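Local coordinates for uncharacterized protein Ta0194 (Thermoplasma acidophilum DSM 1728, PDB 3BDI) that is of uncharacterised function but belongs to the ABHD14 family of alpha/beta hydrolases and probably acts as a serine hydrolase, at residues L32-D44 and V59-A71. Residues are numbered along the deposited sequence; the frame is centred on the assembly and turned at random.
Sequences LFHGYSFTSMDWD and VYAPDYPGFGRSA
Parallel strands 28-33 and 57-62, joined through helix 48-53 in a beta-alpha-beta unit of the alpha/beta hydrolase sheet, meet here, and the loops beyond them lock together. L32 N donates to Y60 O (2.9 Å). Farther on, a water receives W43 NE1 and donates to L32 O and P62 O, satisfying all three. A61 CB comes 3.7 Å from W43 CD1, and a methyl suits a spot so close to the indole, one face of which L32 CB covers near its rim.

H34 belongs to the HG loop after the strand, which in alpha/beta hydrolases commonly lends one backbone N-H to the oxyanion hole. Its CG lies between the backbone N and the carbonyl carbon (chi1 65°), which carries the imidazole across to residues 63-67, where NE2 accepts an almost straight bond from Y64 N (2.9 Å, 175°). ND1 donates in the ring plane to G35 O, and the two bonds would hold the ring in this orientation.

D63 ties the loops by its carboxylate: OD1 accepts S40 N nearly along the C-O axis (2.8 Å) and S40 OG from above the plane (2.7 Å), while OD2 takes R69 N and a water. With an alanine in its place, S40 N, S40 OG and R69 N would probably lose their shared acceptor, loosening this tie between the loops. Glycine suits position 68 for its positive phi and because a CB would run into D63 OD2. F67 packs its CB at 3.7 Å from H34 CE1 and turns its ring edge to the face of Y36, planes at 79°.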
# COMPACT_ATOMS: atom_id res chain seq x y z
N LEU A 32 4.10 -1.02 2.30
CA LEU A 32 2.79 -0.68 2.83
C LEU A 32 2.66 0.81 3.01
O LEU A 32 3.52 1.42 3.65
CB LEU A 32 2.56 -1.33 4.19
CG LEU A 32 3.01 -2.77 4.40
CD1 LEU A 32 2.73 -3.26 5.82
CD2 LEU A 32 2.45 -3.73 3.41
N PHE A 33 1.58 1.39 2.50
CA PHE A 33 1.35 2.86 2.49
C PHE A 33 0.01 3.16 3.15
O PHE A 33 -1.03 2.71 2.73
CB PHE A 33 1.48 3.42 1.06
CG PHE A 33 2.80 3.10 0.45
CD1 PHE A 33 3.91 3.86 0.71
CD2 PHE A 33 2.95 1.96 -0.33
CE1 PHE A 33 5.14 3.52 0.20
CE2 PHE A 33 4.17 1.63 -0.83
CZ PHE A 33 5.26 2.40 -0.58
N HIS A 34 0.08 3.94 4.23
CA HIS A 34 -1.05 4.20 5.10
C HIS A 34 -2.06 5.23 4.54
O HIS A 34 -1.79 6.00 3.62
CB HIS A 34 -0.51 4.61 6.48
CG HIS A 34 0.24 5.89 6.45
ND1 HIS A 34 -0.40 7.12 6.35
CD2 HIS A 34 1.56 6.14 6.49
CE1 HIS A 34 0.54 8.05 6.30
NE2 HIS A 34 1.73 7.49 6.37
N GLY A 35 -3.20 5.26 5.21
CA GLY A 35 -4.25 6.25 4.99
C GLY A 35 -4.01 7.55 5.72
O GLY A 35 -3.11 7.65 6.57
N TYR A 36 -4.82 8.53 5.40
CA TYR A 36 -4.71 9.87 5.94
C TYR A 36 -4.68 9.87 7.49
O TYR A 36 -3.97 10.68 8.10
CB TYR A 36 -5.89 10.74 5.46
CG TYR A 36 -5.85 12.17 5.90
CD1 TYR A 36 -5.16 13.10 5.18
CD2 TYR A 36 -6.49 12.55 7.06
CE1 TYR A 36 -5.11 14.45 5.62
CE2 TYR A 36 -6.48 13.86 7.48
CZ TYR A 36 -5.79 14.78 6.76
OH TYR A 36 -5.82 16.10 7.24
N SER A 37 -5.46 8.97 8.12
CA SER A 37 -5.72 9.03 9.53
C SER A 37 -4.79 8.15 10.35
O SER A 37 -4.89 8.18 11.58
CB SER A 37 -7.16 8.62 9.84
OG SER A 37 -8.07 9.55 9.23
N PHE A 38 -3.91 7.39 9.68
CA PHE A 38 -3.08 6.39 10.38
C PHE A 38 -1.63 6.55 9.96
O PHE A 38 -1.27 7.46 9.20
CB PHE A 38 -3.61 4.99 10.07
CG PHE A 38 -5.07 4.83 10.46
CD1 PHE A 38 -5.41 4.81 11.81
CD2 PHE A 38 -6.09 4.79 9.51
CE1 PHE A 38 -6.74 4.75 12.21
CE2 PHE A 38 -7.42 4.71 9.92
CZ PHE A 38 -7.73 4.71 11.26
N THR A 39 -0.76 5.74 10.56
CA THR A 39 0.65 5.77 10.22
C THR A 39 1.18 4.36 10.08
O THR A 39 0.44 3.38 10.22
CB THR A 39 1.50 6.55 11.29
OG1 THR A 39 1.71 5.79 12.49
CG2 THR A 39 0.89 7.89 11.63
N SER A 40 2.51 4.23 9.88
CA SER A 40 3.14 2.93 9.82
C SER A 40 3.04 2.16 11.13
O SER A 40 3.19 0.92 11.12
CB SER A 40 4.60 3.06 9.42
OG SER A 40 5.31 3.75 10.41
N MSE A 41 2.77 2.84 12.25
CA MSE A 41 2.55 2.15 13.54
C MSE A 41 1.28 1.31 13.52
O MSE A 41 1.20 0.28 14.22
CB MSE A 41 2.51 3.13 14.70
CG MSE A 41 3.75 3.96 14.85
SE MSE A 41 5.34 2.92 15.28
CE MSE A 41 4.73 2.25 16.97
N ASP A 42 0.29 1.70 12.72
CA ASP A 42 -1.01 1.08 12.82
C ASP A 42 -1.10 -0.30 12.19
O ASP A 42 -2.07 -1.03 12.44
CB ASP A 42 -2.06 2.04 12.29
CG ASP A 42 -2.22 3.20 13.19
OD1 ASP A 42 -2.78 3.02 14.30
OD2 ASP A 42 -1.78 4.32 12.88
N TRP A 43 -0.10 -0.71 11.41
CA TRP A 43 -0.01 -2.03 10.88
C TRP A 43 0.27 -3.05 12.02
O TRP A 43 0.19 -4.26 11.75
CB TRP A 43 1.12 -2.12 9.82
CG TRP A 43 1.06 -1.11 8.70
CD1 TRP A 43 2.08 -0.28 8.36
CD2 TRP A 43 -0.02 -0.84 7.77
NE1 TRP A 43 1.70 0.50 7.28
CE2 TRP A 43 0.42 0.19 6.91
CE3 TRP A 43 -1.34 -1.30 7.64
CZ2 TRP A 43 -0.35 0.68 5.87
CZ3 TRP A 43 -2.11 -0.80 6.59
CH2 TRP A 43 -1.60 0.21 5.73
N ASP A 44 0.61 -2.59 13.21
CA ASP A 44 0.78 -3.48 14.38
C ASP A 44 -0.52 -4.23 14.64
O ASP A 44 -0.49 -5.37 15.13
CB ASP A 44 1.09 -2.69 15.68
CG ASP A 44 2.52 -2.21 15.83
OD1 ASP A 44 3.36 -2.64 15.03
OD2 ASP A 44 2.72 -1.44 16.82
N VAL A 59 9.42 -6.72 4.19
CA VAL A 59 8.32 -5.78 4.46
C VAL A 59 8.84 -4.39 4.85
O VAL A 59 9.64 -4.25 5.74
CB VAL A 59 7.40 -6.31 5.57
CG1 VAL A 59 6.14 -5.43 5.70
CG2 VAL A 59 7.02 -7.77 5.30
N TYR A 60 8.31 -3.39 4.15
CA TYR A 60 8.72 -1.99 4.38
C TYR A 60 7.47 -1.15 4.59
O TYR A 60 6.49 -1.33 3.87
CB TYR A 60 9.43 -1.44 3.14
CG TYR A 60 10.66 -2.21 2.75
CD1 TYR A 60 10.58 -3.32 1.93
CD2 TYR A 60 11.89 -1.85 3.23
CE1 TYR A 60 11.73 -4.03 1.57
CE2 TYR A 60 13.05 -2.57 2.86
CZ TYR A 60 12.93 -3.65 2.05
OH TYR A 60 14.07 -4.39 1.69
N ALA A 61 7.48 -0.22 5.54
CA ALA A 61 6.31 0.66 5.74
C ALA A 61 6.78 2.04 6.22
O ALA A 61 7.23 2.16 7.36
CB ALA A 61 5.37 0.06 6.78
N PRO A 62 6.71 3.07 5.37
CA PRO A 62 7.06 4.44 5.80
C PRO A 62 5.86 5.24 6.28
O PRO A 62 4.71 4.94 5.93
CB PRO A 62 7.58 5.05 4.52
CG PRO A 62 6.77 4.40 3.45
CD PRO A 62 6.39 3.00 3.94
N ASP A 63 6.15 6.29 7.04
CA ASP A 63 5.19 7.39 7.23
C ASP A 63 5.35 8.31 6.02
O ASP A 63 6.49 8.69 5.67
CB ASP A 63 5.42 8.14 8.51
CG ASP A 63 5.08 7.33 9.75
OD1 ASP A 63 4.51 6.24 9.63
OD2 ASP A 63 5.40 7.82 10.86
N TYR A 64 4.25 8.60 5.34
CA TYR A 64 4.29 9.46 4.15
C TYR A 64 4.81 10.83 4.59
O TYR A 64 4.43 11.31 5.64
CB TYR A 64 2.90 9.56 3.49
CG TYR A 64 3.03 10.13 2.07
CD1 TYR A 64 3.45 9.33 1.02
CD2 TYR A 64 2.94 11.48 1.86
CE1 TYR A 64 3.72 9.84 -0.19
CE2 TYR A 64 3.22 12.02 0.62
CZ TYR A 64 3.57 11.20 -0.41
OH TYR A 64 3.90 11.66 -1.63
N PRO A 65 5.65 11.49 3.77
CA PRO A 65 6.06 12.86 4.12
C PRO A 65 4.90 13.76 4.53
O PRO A 65 3.91 13.82 3.83
CB PRO A 65 6.77 13.34 2.84
CG PRO A 65 7.38 12.06 2.29
CD PRO A 65 6.34 11.01 2.54
N GLY A 66 5.05 14.45 5.66
CA GLY A 66 3.99 15.26 6.17
C GLY A 66 3.06 14.58 7.13
O GLY A 66 2.21 15.26 7.74
N PHE A 67 3.26 13.28 7.37
CA PHE A 67 2.39 12.46 8.22
C PHE A 67 3.26 11.74 9.24
O PHE A 67 4.45 11.53 9.03
CB PHE A 67 1.64 11.40 7.39
CG PHE A 67 0.62 12.00 6.47
CD1 PHE A 67 0.98 12.57 5.25
CD2 PHE A 67 -0.71 12.02 6.85
CE1 PHE A 67 0.03 13.10 4.43
CE2 PHE A 67 -1.65 12.57 6.00
CZ PHE A 67 -1.26 13.15 4.83
N GLY A 68 2.66 11.30 10.33
CA GLY A 68 3.35 10.50 11.33
C GLY A 68 4.62 11.17 11.82
O GLY A 68 4.59 12.30 12.28
N ARG A 69 5.73 10.44 11.69
CA ARG A 69 7.06 10.88 12.15
C ARG A 69 7.93 11.43 11.02
O ARG A 69 9.07 11.80 11.26
CB ARG A 69 7.79 9.71 12.81
CG ARG A 69 7.17 9.33 14.14
CD ARG A 69 7.77 7.98 14.58
NE ARG A 69 7.66 7.83 16.02
CZ ARG A 69 6.60 7.35 16.67
NH1 ARG A 69 5.48 7.02 16.03
NH2 ARG A 69 6.63 7.34 18.00
N SER A 70 7.40 11.55 9.80
CA SER A 70 8.19 11.97 8.65
C SER A 70 8.13 13.48 8.46
O SER A 70 7.11 14.14 8.68
CB SER A 70 7.71 11.27 7.38
OG SER A 70 8.05 9.89 7.44
N ALA A 71 9.21 14.03 7.94
CA ALA A 71 9.26 15.46 7.68
C ALA A 71 8.29 15.83 6.59
O ALA A 71 8.01 15.01 5.69
CB ALA A 71 10.71 15.85 7.29
O HOH W 1 3.00 2.74 5.97
O HOH W 2 2.99 5.56 3.55
O HOH W 3 4.42 6.95 13.31